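Local coordinates for vacuolar protein sorting 29 (Cryptosporidium parvum, PDB 2A22) that probably serves as the VPS29 subunit of the retromer protein-sorting machinery, built on a metallophosphoesterase-like fold, at residues Leu27-Gly32 and Phe184-Leu189; Ser45-Leu50 and Gly204-Ala209; Val59-Asn64 and Val81-Gly86; Gly148-Leu153 and Ser174-Asp179. All blocks are in the same frame, centred on the assembly; numbering follows the deposited sequence.

In the fold
From the N terminus, Leu27-Gly32 opens contact 1 on a central strand and Ser45-Leu50 opens contact 2 in the helical turns that follow. Contact 3 opens and closes inside both loops, pairing strands 58-61 and 81-83, which helix 68-77 connects. Further on, contact 4 also closes within both, joining two loops, and lies in series with contact 3. Phe184-Leu189 then closes contact 1, and Gly204-Ala209 closes contact 2 last, so these two cross along the chain. Contacts 1 and 3 build neighbouring strand pairs of one sheet; contact 2 brings the helical segment to the edge strand 205-214. Contacts 1 and 2 also touch directly, Phe184 on Phe47 and Leu50.

Contact 1: Leu27-Gly32 and Phe184-Leu189; sequences LVLLIG and FMLMAL
The ring of Phe184 is met obliquely by a methyl of Leu29, whose CD1 lies 3.6 Å from Phe184 CD1, the two side chains crossing at about a right angle. Leu186 CG sits in the ring plane at its edge, while beyond the pair Tyr199 stacks on the ring and Phe47 meets it edge-to-face. Phe184 CG occupies the position between backbone N and carbonyl carbon (chi1 67°), which swings the ring away from Leu27-Gly32 and leaves CB to pack on Ile31 CG1 at 4.0 Å. Beside it, Leu186 CD2 rests 3.8 Å from Leu29 CB. The other face of the sheet carries Val28, Leu30, Met185 and Met187: Leu30 CB touches Met185 CB at 4.0 Å, and Leu164 of strand 161-165 covers Leu30 and both methionines. Four backbone bonds hold the strands together. Val28 and Met187 exchange two, each 2.8 Å between N and O; Leu30 and Met185 exchange the next two, with Leu30 N to Met185 O nearly straight at 175°. The non-hydrogen-bonded pair Leu29-Leu186 lies between them, and Leu27-Ala188 ends the ladder. This is a buried antiparallel pairing inside one sheet of the alpha-beta-beta-alpha sandwich, the fold of calcineurin-like phosphoesterases.

Contact 2: Ser45-Leu50 and Gly204-Ala209; sequences SNFREL and GKTNVA
This is a small surface contact of van der Waals type, in which Asn46, Phe47 and Leu50 close round one threonine, Thr206, at the start of an edge strand, 205-214. Just 168 Å² is buried in all, and the nearest backbones, at Asn46 and Thr206, are 7.0 Å apart between CA atoms, so side chains do the touching. Thr206 uses both branches. Its OG1 lies in the plane of the Phe47 ring at the edge, 3.7 Å from Phe47 CE1, and also 3.6 Å from Asn46 CB. Its methyl CG2, set anti to the backbone N with OG1 beside that N (chi1 -60°), reaches Leu50 as well as the ring: Thr206 CG2 and Leu50 CD1 meet tip to tip at 4.2 Å. Phe47 comes in at a slant to the threonine, and its CE1 approaches CG2 of Thr206 at 4.1 Å. Farther along, Asn46 OD1 faces Gly204 O at 3.5 Å; both are acceptors, so proximity here is not a bond. Gly204 has a positive phi (77°), which favours glycine as the chain enters the strand. On the other side, Arg48 N bonds to Ser45 O and holds the 3-10 turn that presents Asn46 and Phe47. Behind the contact Phe47 is buried against strand 183-190, and Leu50 reaches Tyr199 on strand 193-202; helix 48-52 and the turn before it thus lie across the last three strands of the sheet.

Contact 3: Val59-Asn64 and Val81-Gly86; sequences VLCTGN and VYIVSG
Val59 and Val81 lie side by side and point the same way, CG2 against CG2 at 3.9 Å, and one residue on Leu60 and Tyr82 do likewise on the opposite face of the sheet. There Leu60 CD2 meets Tyr82 CD2 at 3.7 Å, approaching the ring obliquely, while Val59 O sits in the ring plane at its edge. Cys61 returns to the valine face, its CB 3.8 Å from Ile83 CG1; with SG anti to the backbone N (chi1 176°), the sulfur accepts a weak bond from Gly63 N. This parallel pair belongs to a beta-alpha-beta unit through helix 68-77, and the Leu60-Tyr82 face packs on strand 106-111 of the second sheet. Its backbone bonds run Tyr82 N to Val59 O, Cys61 N to Tyr82 O (2.7 Å, nearly along the C=O axis) and, longer, Val84 N to Cys61 O at 3.2 Å. Past the strands the loops close up, Gly63 CA coming 3.0 Å from Val84 O, a tight spot suited to glycine. Asn64 OD1 abuts Gly86 C at 3.3 Å and accepts from Leu88 N, while its ND2 bonds Asp87 OD1. The chemistry thus passes from apolar strands to a polar loop end where Asn64 probably helps position Asp87 of a possible, vacant metal site.

Contact 4: Gly148-Leu153 and Ser174-Asp179; sequences GHTHKL and SALTPD
The Gly148-His151 loop, with the GHTH sequence known from metallophosphoesterases, meets the turn Ser174-Thr177 beside a possible but empty metal site to which His149, with Asp87 and His120, may belong. Ser174 CB sits over one face of the His151 ring, 3.4 Å from its centroid and 13° off the normal, a CH-pi contact. At the ring's rim ND1 lies within hydrogen-bonding distance of a water that also meets Ser174 N and Thr177 O, while NE2 bonds Lys35 NZ. Thr177 OG1, set beside its own backbone N (chi1 -45°), donates to Thr150 O at 2.5 Å, a very short bond whose length is best read with caution, and arrives tilted 32° from the carbonyl plane. Ser174-Thr177 is a type I beta turn that also forms an ST turn, Leu176 N donating a hydrogen bond to Ser174 OG at 3.0 Å. That same hydroxyl is linked through a second water to His149 O, which accepts from the water at 2.7 Å. Leu176 adds apolar contact, CB 3.5 Å from Thr150 O and CD2 3.8 Å from His149 NE2, coming obliquely to that imidazole. His149 ND1 is hydrogen-bonded to His120 NE2, and Thr150 OG1 to Asp128 OD2.

Contact 1: Leu27-Gly32 and Phe184-Leu189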
loop_
_atom_site.group_PDB
_atom_site.type_symbol
_atom_site.label_atom_id
_atom_site.label_comp_id
_atom_site.label_asym_id
_atom_site.label_seq_id
_atom_site.Cartn_x
_atom_site.Cartn_y
_atom_site.Cartn_z
ATOM N N LEU A 27 6.481 -11.529 3.823
ATOM C CA LEU A 27 5.277 -10.893 4.336
ATOM C C LEU A 27 5.343 -9.412 3.985
ATOM O O LEU A 27 6.250 -8.691 4.407
ATOM C CB LEU A 27 5.101 -11.145 5.860
ATOM C CG LEU A 27 3.811 -10.612 6.494
ATOM C CD1 LEU A 27 2.560 -11.330 5.958
ATOM C CD2 LEU A 27 3.885 -10.735 8.044
ATOM N N VAL A 28 4.393 -8.979 3.173
ATOM C CA VAL A 28 4.433 -7.653 2.581
ATOM C C VAL A 28 3.331 -6.770 3.143
ATOM O O VAL A 28 2.142 -7.118 3.032
ATOM C CB VAL A 28 4.264 -7.698 1.027
ATOM C CG1 VAL A 28 4.636 -6.338 0.447
ATOM C CG2 VAL A 28 5.131 -8.793 0.417
ATOM N N LEU A 29 3.735 -5.638 3.734
ATOM C CA LEU A 29 2.793 -4.649 4.229
ATOM C C LEU A 29 2.420 -3.687 3.092
ATOM O O LEU A 29 3.287 -3.091 2.466
ATOM C CB LEU A 29 3.370 -3.902 5.452
ATOM C CG LEU A 29 2.621 -2.622 5.884
ATOM C CD1 LEU A 29 1.198 -2.959 6.387
ATOM C CD2 LEU A 29 3.417 -1.846 6.966
ATOM N N LEU A 30 1.125 -3.576 2.820
ATOM C CA LEU A 30 0.589 -2.640 1.810
ATOM C C LEU A 30 -0.181 -1.567 2.555
ATOM O O LEU A 30 -1.123 -1.872 3.311
ATOM C CB LEU A 30 -0.320 -3.371 0.814
ATOM C CG LEU A 30 0.211 -4.723 0.284
ATOM C CD1 LEU A 30 -0.789 -5.392 -0.660
ATOM C CD2 LEU A 30 1.535 -4.489 -0.441
ATOM N N ILE A 31 0.236 -0.312 2.370
ATOM C CA ILE A 31 -0.208 0.774 3.245
ATOM C C ILE A 31 -0.053 2.110 2.500
ATOM O O ILE A 31 0.802 2.236 1.610
ATOM C CB ILE A 31 0.567 0.694 4.612
ATOM C CG1 ILE A 31 -0.153 1.467 5.706
ATOM C CG2 ILE A 31 2.111 1.008 4.444
ATOM C CD1 ILE A 31 0.445 1.285 7.101
ATOM N N GLY A 32 -0.921 3.076 2.778
ATOM C CA GLY A 32 -0.714 4.417 2.249
ATOM C C GLY A 32 -1.827 5.400 2.618
ATOM O O GLY A 32 -2.697 5.102 3.449
ATOM N N PHE A 184 -5.333 -1.359 6.073
ATOM C CA PHE A 184 -4.087 -1.732 5.422
ATOM C C PHE A 184 -4.204 -3.225 5.071
ATOM O O PHE A 184 -5.197 -3.885 5.432
ATOM C CB PHE A 184 -2.860 -1.436 6.315
ATOM C CG PHE A 184 -2.789 -2.300 7.566
ATOM C CD1 PHE A 184 -2.149 -3.551 7.546
ATOM C CD2 PHE A 184 -3.358 -1.859 8.758
ATOM C CE1 PHE A 184 -2.074 -4.345 8.698
ATOM C CE2 PHE A 184 -3.312 -2.640 9.907
ATOM C CZ PHE A 184 -2.651 -3.890 9.883
ATOM N N MET A 185 -3.187 -3.746 4.387
ATOM C CA MET A 185 -3.129 -5.161 4.038
ATOM C C MET A 185 -1.788 -5.772 4.418
ATOM O O MET A 185 -0.740 -5.116 4.368
ATOM C CB MET A 185 -3.347 -5.353 2.544
ATOM C CG MET A 185 -4.717 -4.916 2.082
ATOM S SD MET A 185 -4.765 -4.938 0.309
ATOM C CE MET A 185 -6.486 -4.517 0.069
ATOM N N LEU A 186 -1.829 -7.035 4.803
ATOM C CA LEU A 186 -0.604 -7.799 4.958
ATOM C C LEU A 186 -0.737 -8.989 4.030
ATOM O O LEU A 186 -1.725 -9.711 4.095
ATOM C CB LEU A 186 -0.374 -8.187 6.418
ATOM C CG LEU A 186 0.161 -7.077 7.342
ATOM C CD1 LEU A 186 -0.055 -7.419 8.815
ATOM C CD2 LEU A 186 1.649 -6.869 7.091
ATOM N N MET A 187 0.225 -9.143 3.118
ATOM C CA MET A 187 0.148 -10.137 2.042
ATOM C C MET A 187 1.272 -11.157 2.228
ATOM O O MET A 187 2.470 -10.803 2.128
ATOM C CB MET A 187 0.284 -9.433 0.666
ATOM C CG MET A 187 0.203 -10.375 -0.564
ATOM S SD MET A 187 0.204 -9.494 -2.131
ATOM C CE MET A 187 -1.494 -9.632 -2.549
ATOM N N ALA A 188 0.911 -12.409 2.508
ATOM C CA ALA A 188 1.922 -13.462 2.651
ATOM C C ALA A 188 2.125 -14.105 1.287
ATOM O O ALA A 188 1.167 -14.586 0.665
ATOM C CB ALA A 188 1.499 -14.520 3.657
ATOM N N LEU A 189 3.375 -14.105 0.839
ATOM C CA LEU A 189 3.737 -14.780 -0.376
ATOM C C LEU A 189 4.610 -15.989 -0.060
ATOM O O LEU A 189 5.644 -15.878 0.631
ATOM C CB LEU A 189 4.452 -13.805 -1.317
ATOM C CG LEU A 189 3.681 -12.537 -1.728
ATOM C CD1 LEU A 189 4.632 -11.564 -2.416
ATOM C CD2 LEU A 189 2.507 -12.851 -2.640
#

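Contact 2: Ser45-Leu50 and Gly204-Ala209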
loop_
_atom_site.group_PDB
_atom_site.type_symbol
_atom_site.label_atom_id
_atom_site.label_comp_id
_atom_site.label_asym_id
_atom_site.label_seq_id
_atom_site.Cartn_x
_atom_site.Cartn_y
_atom_site.Cartn_z
ATOM N N SER A 45 -4.023 3.301 17.295
ATOM C CA SER A 45 -3.183 2.543 18.230
ATOM C C SER A 45 -3.461 1.050 18.067
ATOM O O SER A 45 -2.555 0.229 18.186
ATOM C CB SER A 45 -3.386 3.010 19.681
ATOM O OG SER A 45 -4.694 2.730 20.138
ATOM N N ASN A 46 -4.710 0.728 17.741
ATOM C CA ASN A 46 -5.178 -0.645 17.491
ATOM C C ASN A 46 -4.362 -1.436 16.460
ATOM O O ASN A 46 -4.489 -2.678 16.422
ATOM C CB ASN A 46 -6.614 -0.617 16.949
ATOM C CG ASN A 46 -7.524 0.319 17.697
ATOM O OD1 ASN A 46 -8.502 -0.119 18.292
ATOM N ND2 ASN A 46 -7.249 1.607 17.631
ATOM N N PHE A 47 -3.619 -0.704 15.602
ATOM C CA PHE A 47 -2.846 -1.232 14.475
ATOM C C PHE A 47 -1.395 -1.391 14.890
ATOM O O PHE A 47 -0.564 -1.880 14.110
ATOM C CB PHE A 47 -2.859 -0.242 13.277
ATOM C CG PHE A 47 -4.142 -0.245 12.454
ATOM C CD1 PHE A 47 -5.268 -1.019 12.827
ATOM C CD2 PHE A 47 -4.244 0.575 11.325
ATOM C CE1 PHE A 47 -6.445 -1.015 12.053
ATOM C CE2 PHE A 47 -5.419 0.594 10.547
ATOM C CZ PHE A 47 -6.518 -0.195 10.913
ATOM N N ARG A 48 -1.088 -0.923 16.098
ATOM C CA ARG A 48 0.292 -0.707 16.535
ATOM C C ARG A 48 1.126 -1.968 16.481
ATOM O O ARG A 48 2.171 -2.002 15.832
ATOM C CB ARG A 48 0.329 -0.097 17.946
ATOM C CG ARG A 48 1.760 0.134 18.500
ATOM C CD ARG A 48 1.744 0.613 19.931
ATOM N NE ARG A 48 3.052 0.407 20.563
ATOM C CZ ARG A 48 3.366 0.778 21.810
ATOM N NH1 ARG A 48 2.466 1.386 22.585
ATOM N NH2 ARG A 48 4.585 0.537 22.281
ATOM N N GLU A 49 0.648 -2.997 17.158
ATOM C CA GLU A 49 1.352 -4.250 17.243
ATOM C C GLU A 49 1.294 -5.017 15.937
ATOM O O GLU A 49 2.261 -5.697 15.580
ATOM C CB GLU A 49 0.804 -5.090 18.399
ATOM C CG GLU A 49 1.287 -4.597 19.768
ATOM C CD GLU A 49 0.848 -5.497 20.919
ATOM O OE1 GLU A 49 -0.109 -6.307 20.755
ATOM O OE2 GLU A 49 1.469 -5.384 22.007
ATOM N N LEU A 50 0.179 -4.893 15.213
ATOM C CA LEU A 50 0.079 -5.498 13.893
ATOM C C LEU A 50 1.198 -5.011 12.972
ATOM O O LEU A 50 1.858 -5.827 12.330
ATOM C CB LEU A 50 -1.306 -5.278 13.270
ATOM C CG LEU A 50 -2.416 -6.240 13.720
ATOM C CD1 LEU A 50 -3.767 -5.754 13.213
ATOM C CD2 LEU A 50 -2.190 -7.721 13.325
ATOM N N GLY A 204 -14.339 0.957 16.650
ATOM C CA GLY A 204 -13.355 0.615 17.666
ATOM C C GLY A 204 -12.726 -0.766 17.507
ATOM O O GLY A 204 -11.819 -1.116 18.251
ATOM N N LYS A 205 -13.177 -1.545 16.526
ATOM C CA LYS A 205 -12.734 -2.935 16.386
ATOM C C LYS A 205 -11.990 -3.168 15.078
ATOM O O LYS A 205 -12.464 -2.771 14.006
ATOM C CB LYS A 205 -13.935 -3.886 16.477
ATOM C CG LYS A 205 -13.570 -5.373 16.543
ATOM C CD LYS A 205 -14.805 -6.285 16.278
ATOM C CE LYS A 205 -14.496 -7.803 16.506
ATOM N NZ LYS A 205 -13.535 -8.042 17.653
ATOM N N THR A 206 -10.814 -3.786 15.170
ATOM C CA THR A 206 -10.074 -4.182 13.982
ATOM C C THR A 206 -10.650 -5.501 13.453
ATOM O O THR A 206 -10.737 -6.482 14.182
ATOM C CB THR A 206 -8.561 -4.337 14.265
ATOM O OG1 THR A 206 -8.022 -3.093 14.740
ATOM C CG2 THR A 206 -7.805 -4.717 12.979
ATOM N N ASN A 207 -11.082 -5.493 12.202
ATOM C CA ASN A 207 -11.513 -6.693 11.475
ATOM C C ASN A 207 -10.447 -7.170 10.462
ATOM O O ASN A 207 -9.731 -6.338 9.912
ATOM C CB ASN A 207 -12.817 -6.397 10.720
ATOM C CG ASN A 207 -13.899 -5.807 11.625
ATOM O OD1 ASN A 207 -14.495 -6.526 12.440
ATOM N ND2 ASN A 207 -14.148 -4.480 11.491
ATOM N N VAL A 208 -10.378 -8.487 10.203
ATOM C CA VAL A 208 -9.568 -9.064 9.103
ATOM C C VAL A 208 -10.444 -9.798 8.127
ATOM O O VAL A 208 -11.323 -10.552 8.516
ATOM C CB VAL A 208 -8.548 -10.121 9.550
ATOM C CG1 VAL A 208 -7.388 -10.201 8.547
ATOM C CG2 VAL A 208 -8.028 -9.785 10.874
ATOM N N ALA A 209 -10.193 -9.584 6.845
ATOM C CA ALA A 209 -10.775 -10.406 5.814
ATOM C C ALA A 209 -9.597 -11.040 5.057
ATOM O O ALA A 209 -8.639 -10.343 4.688
ATOM C CB ALA A 209 -11.610 -9.568 4.900
#

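Contact 3: Val59-Asn64 and Val81-Gly86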
loop_
_atom_site.group_PDB
_atom_site.type_symbol
_atom_site.label_atom_id
_atom_site.label_comp_id
_atom_site.label_asym_id
_atom_site.label_seq_id
_atom_site.Cartn_x
_atom_site.Cartn_y
_atom_site.Cartn_z
ATOM N N VAL A 59 7.642 -3.506 2.669
ATOM C CA VAL A 59 6.612 -2.509 2.806
ATOM C C VAL A 59 6.485 -1.892 1.439
ATOM O O VAL A 59 7.474 -1.454 0.892
ATOM C CB VAL A 59 6.994 -1.385 3.814
ATOM C CG1 VAL A 59 5.902 -0.271 3.859
ATOM C CG2 VAL A 59 7.225 -1.943 5.199
ATOM N N LEU A 60 5.269 -1.903 0.879
ATOM C CA LEU A 60 4.964 -1.176 -0.355
ATOM C C LEU A 60 3.949 -0.083 -0.062
ATOM O O LEU A 60 2.776 -0.336 0.212
ATOM C CB LEU A 60 4.476 -2.109 -1.460
ATOM C CG LEU A 60 5.337 -3.357 -1.703
ATOM C CD1 LEU A 60 4.642 -4.266 -2.730
ATOM C CD2 LEU A 60 6.738 -2.979 -2.132
ATOM N N CYS A 61 4.422 1.143 -0.089
ATOM C CA CYS A 61 3.610 2.265 0.361
ATOM C C CYS A 61 3.114 3.069 -0.818
ATOM O O CYS A 61 3.912 3.509 -1.645
ATOM C CB CYS A 61 4.414 3.151 1.310
ATOM S SG CYS A 61 3.497 4.630 1.806
ATOM N N THR A 62 1.793 3.271 -0.877
ATOM C CA THR A 62 1.135 3.884 -2.039
ATOM C C THR A 62 1.262 5.425 -2.108
ATOM O O THR A 62 0.770 6.044 -3.054
ATOM C CB THR A 62 -0.334 3.481 -2.097
ATOM O OG1 THR A 62 -0.959 3.759 -0.818
ATOM C CG2 THR A 62 -0.437 1.957 -2.455
ATOM N N GLY A 63 1.930 6.017 -1.126
ATOM C CA GLY A 63 2.139 7.452 -1.108
ATOM C C GLY A 63 1.170 8.195 -0.205
ATOM O O GLY A 63 0.425 7.583 0.582
ATOM N N ASN A 64 1.184 9.522 -0.318
ATOM C CA ASN A 64 0.488 10.379 0.649
ATOM C C ASN A 64 0.749 10.023 2.116
ATOM O O ASN A 64 -0.172 9.995 2.951
ATOM C CB ASN A 64 -1.003 10.493 0.322
ATOM C CG ASN A 64 -1.254 11.451 -0.811
ATOM O OD1 ASN A 64 -0.343 12.164 -1.237
ATOM N ND2 ASN A 64 -2.479 11.473 -1.320
ATOM N N VAL A 81 11.781 -1.130 1.992
ATOM C CA VAL A 81 10.656 -0.207 2.115
ATOM C C VAL A 81 10.577 0.695 0.875
ATOM O O VAL A 81 11.473 1.511 0.635
ATOM C CB VAL A 81 10.754 0.640 3.394
ATOM C CG1 VAL A 81 9.631 1.667 3.437
ATOM C CG2 VAL A 81 10.694 -0.274 4.645
ATOM N N TYR A 82 9.514 0.517 0.091
ATOM C CA TYR A 82 9.285 1.286 -1.122
ATOM C C TYR A 82 8.136 2.252 -0.910
ATOM O O TYR A 82 7.025 1.843 -0.512
ATOM C CB TYR A 82 8.961 0.333 -2.296
ATOM C CG TYR A 82 10.109 -0.627 -2.565
ATOM C CD1 TYR A 82 11.079 -0.300 -3.490
ATOM C CD2 TYR A 82 10.250 -1.838 -1.851
ATOM C CE1 TYR A 82 12.159 -1.126 -3.735
ATOM C CE2 TYR A 82 11.345 -2.698 -2.089
ATOM C CZ TYR A 82 12.292 -2.317 -3.046
ATOM O OH TYR A 82 13.401 -3.089 -3.350
ATOM N N ILE A 83 8.389 3.526 -1.198
ATOM C CA ILE A 83 7.397 4.584 -1.070
ATOM C C ILE A 83 7.337 5.340 -2.361
ATOM O O ILE A 83 8.372 5.781 -2.909
ATOM C CB ILE A 83 7.754 5.556 0.078
ATOM C CG1 ILE A 83 7.799 4.793 1.424
ATOM C CG2 ILE A 83 6.779 6.747 0.116
ATOM C CD1 ILE A 83 8.469 5.563 2.618
ATOM N N VAL A 84 6.129 5.479 -2.889
ATOM C CA VAL A 84 5.959 6.279 -4.087
ATOM C C VAL A 84 5.335 7.635 -3.726
ATOM O O VAL A 84 4.699 7.787 -2.682
ATOM C CB VAL A 84 5.159 5.542 -5.184
ATOM C CG1 VAL A 84 5.964 4.333 -5.663
ATOM C CG2 VAL A 84 3.737 5.151 -4.683
ATOM N N SER A 85 5.549 8.608 -4.592
ATOM C CA SER A 85 4.988 9.944 -4.437
ATOM C C SER A 85 3.469 10.006 -4.678
ATOM O O SER A 85 2.969 9.537 -5.709
ATOM C CB SER A 85 5.687 10.883 -5.429
ATOM O OG SER A 85 5.430 12.213 -5.041
ATOM N N GLY A 86 2.740 10.593 -3.740
ATOM C CA GLY A 86 1.325 10.894 -3.943
ATOM C C GLY A 86 1.068 12.357 -4.250
ATOM O O GLY A 86 1.992 13.142 -4.294
#

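Contact 4: Gly148-Leu153 and Ser174-Asp179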
loop_
_atom_site.group_PDB
_atom_site.type_symbol
_atom_site.label_atom_id
_atom_site.label_comp_id
_atom_site.label_asym_id
_atom_site.label_seq_id
_atom_site.Cartn_x
_atom_site.Cartn_y
_atom_site.Cartn_z
ATOM N N GLY A 148 -3.238 3.435 -4.613
ATOM C CA GLY A 148 -4.039 4.053 -3.553
ATOM C C GLY A 148 -4.914 5.176 -4.079
ATOM O O GLY A 148 -5.755 4.979 -4.976
ATOM N N HIS A 149 -4.712 6.352 -3.497
ATOM C CA HIS A 149 -5.344 7.604 -3.906
ATOM C C HIS A 149 -6.824 7.790 -3.563
ATOM O O HIS A 149 -7.224 8.835 -3.062
ATOM C CB HIS A 149 -5.086 7.939 -5.398
ATOM C CG HIS A 149 -5.635 9.271 -5.787
ATOM N ND1 HIS A 149 -5.096 10.454 -5.321
ATOM C CD2 HIS A 149 -6.730 9.612 -6.510
ATOM C CE1 HIS A 149 -5.811 11.470 -5.772
ATOM N NE2 HIS A 149 -6.805 10.987 -6.499
ATOM N N THR A 150 -7.637 6.779 -3.819
ATOM C CA THR A 150 -9.096 6.931 -3.724
ATOM C C THR A 150 -9.706 6.657 -2.338
ATOM O O THR A 150 -10.897 6.921 -2.119
ATOM C CB THR A 150 -9.746 6.020 -4.726
ATOM O OG1 THR A 150 -9.369 4.665 -4.429
ATOM C CG2 THR A 150 -9.246 6.377 -6.144
ATOM N N HIS A 151 -8.905 6.099 -1.420
ATOM C CA HIS A 151 -9.388 5.632 -0.088
ATOM C C HIS A 151 -10.405 4.490 -0.148
ATOM O O HIS A 151 -11.105 4.230 0.829
ATOM C CB HIS A 151 -9.951 6.796 0.783
ATOM C CG HIS A 151 -8.931 7.849 1.132
ATOM N ND1 HIS A 151 -9.048 8.658 2.245
ATOM C CD2 HIS A 151 -7.779 8.214 0.521
ATOM C CE1 HIS A 151 -8.021 9.482 2.293
ATOM N NE2 HIS A 151 -7.234 9.234 1.260
ATOM N N LYS A 152 -10.462 3.793 -1.275
ATOM C CA LYS A 152 -11.327 2.667 -1.415
ATOM C C LYS A 152 -10.544 1.378 -1.305
ATOM O O LYS A 152 -9.850 0.968 -2.250
ATOM C CB LYS A 152 -12.079 2.682 -2.746
ATOM C CG LYS A 152 -13.254 1.674 -2.727
ATOM C CD LYS A 152 -13.951 1.524 -4.065
ATOM C CE LYS A 152 -15.370 0.932 -3.825
ATOM N NZ LYS A 152 -16.143 0.637 -5.082
ATOM N N LEU A 153 -10.703 0.735 -0.154
ATOM C CA LEU A 153 -10.154 -0.579 0.114
ATOM C C LEU A 153 -10.703 -1.568 -0.910
ATOM O O LEU A 153 -11.922 -1.658 -1.114
ATOM C CB LEU A 153 -10.546 -0.998 1.526
ATOM C CG LEU A 153 -9.956 -2.212 2.246
ATOM C CD1 LEU A 153 -8.423 -2.189 2.292
ATOM C CD2 LEU A 153 -10.580 -2.262 3.651
ATOM N N SER A 174 -11.217 11.616 2.401
ATOM C CA SER A 174 -11.232 11.973 0.988
ATOM C C SER A 174 -12.693 11.924 0.514
ATOM O O SER A 174 -13.416 10.980 0.836
ATOM C CB SER A 174 -10.441 10.949 0.177
ATOM O OG SER A 174 -10.841 10.992 -1.190
ATOM N N ALA A 175 -13.126 12.916 -0.265
ATOM C CA ALA A 175 -14.499 12.899 -0.807
ATOM C C ALA A 175 -14.727 11.768 -1.816
ATOM O O ALA A 175 -15.889 11.449 -2.152
ATOM C CB ALA A 175 -14.870 14.268 -1.448
ATOM N N LEU A 176 -13.632 11.168 -2.302
ATOM C CA LEU A 176 -13.733 10.004 -3.200
ATOM C C LEU A 176 -14.377 8.804 -2.523
ATOM O O LEU A 176 -15.171 8.082 -3.141
ATOM C CB LEU A 176 -12.367 9.638 -3.778
ATOM C CG LEU A 176 -11.864 10.272 -5.083
ATOM C CD1 LEU A 176 -12.585 11.563 -5.469
ATOM C CD2 LEU A 176 -10.321 10.435 -5.152
ATOM N N THR A 177 -14.059 8.596 -1.243
ATOM C CA THR A 177 -14.661 7.509 -0.464
ATOM C C THR A 177 -14.941 8.016 0.960
ATOM O O THR A 177 -14.177 7.729 1.902
ATOM C CB THR A 177 -13.746 6.271 -0.431
ATOM O OG1 THR A 177 -13.229 6.015 -1.742
ATOM C CG2 THR A 177 -14.496 5.029 0.114
ATOM N N PRO A 178 -16.032 8.794 1.126
ATOM C CA PRO A 178 -16.236 9.501 2.390
ATOM C C PRO A 178 -16.356 8.522 3.579
ATOM O O PRO A 178 -16.997 7.479 3.461
ATOM C CB PRO A 178 -17.542 10.267 2.168
ATOM C CG PRO A 178 -18.202 9.598 1.038
ATOM C CD PRO A 178 -17.129 9.032 0.171
ATOM N N ASP A 179 -15.705 8.859 4.689
ATOM C CA ASP A 179 -15.647 7.995 5.871
ATOM C C ASP A 179 -15.154 6.533 5.633
ATOM O O ASP A 179 -15.594 5.583 6.294
ATOM C CB ASP A 179 -16.999 8.057 6.605
ATOM C CG ASP A 179 -17.429 9.509 6.910
ATOM O OD1 ASP A 179 -16.550 10.338 7.221
ATOM O OD2 ASP A 179 -18.632 9.823 6.832
HETATM O O HOH W 1 -8.529 11.095 -2.233
HETATM O O HOH W 2 -11.985 8.845 3.216
#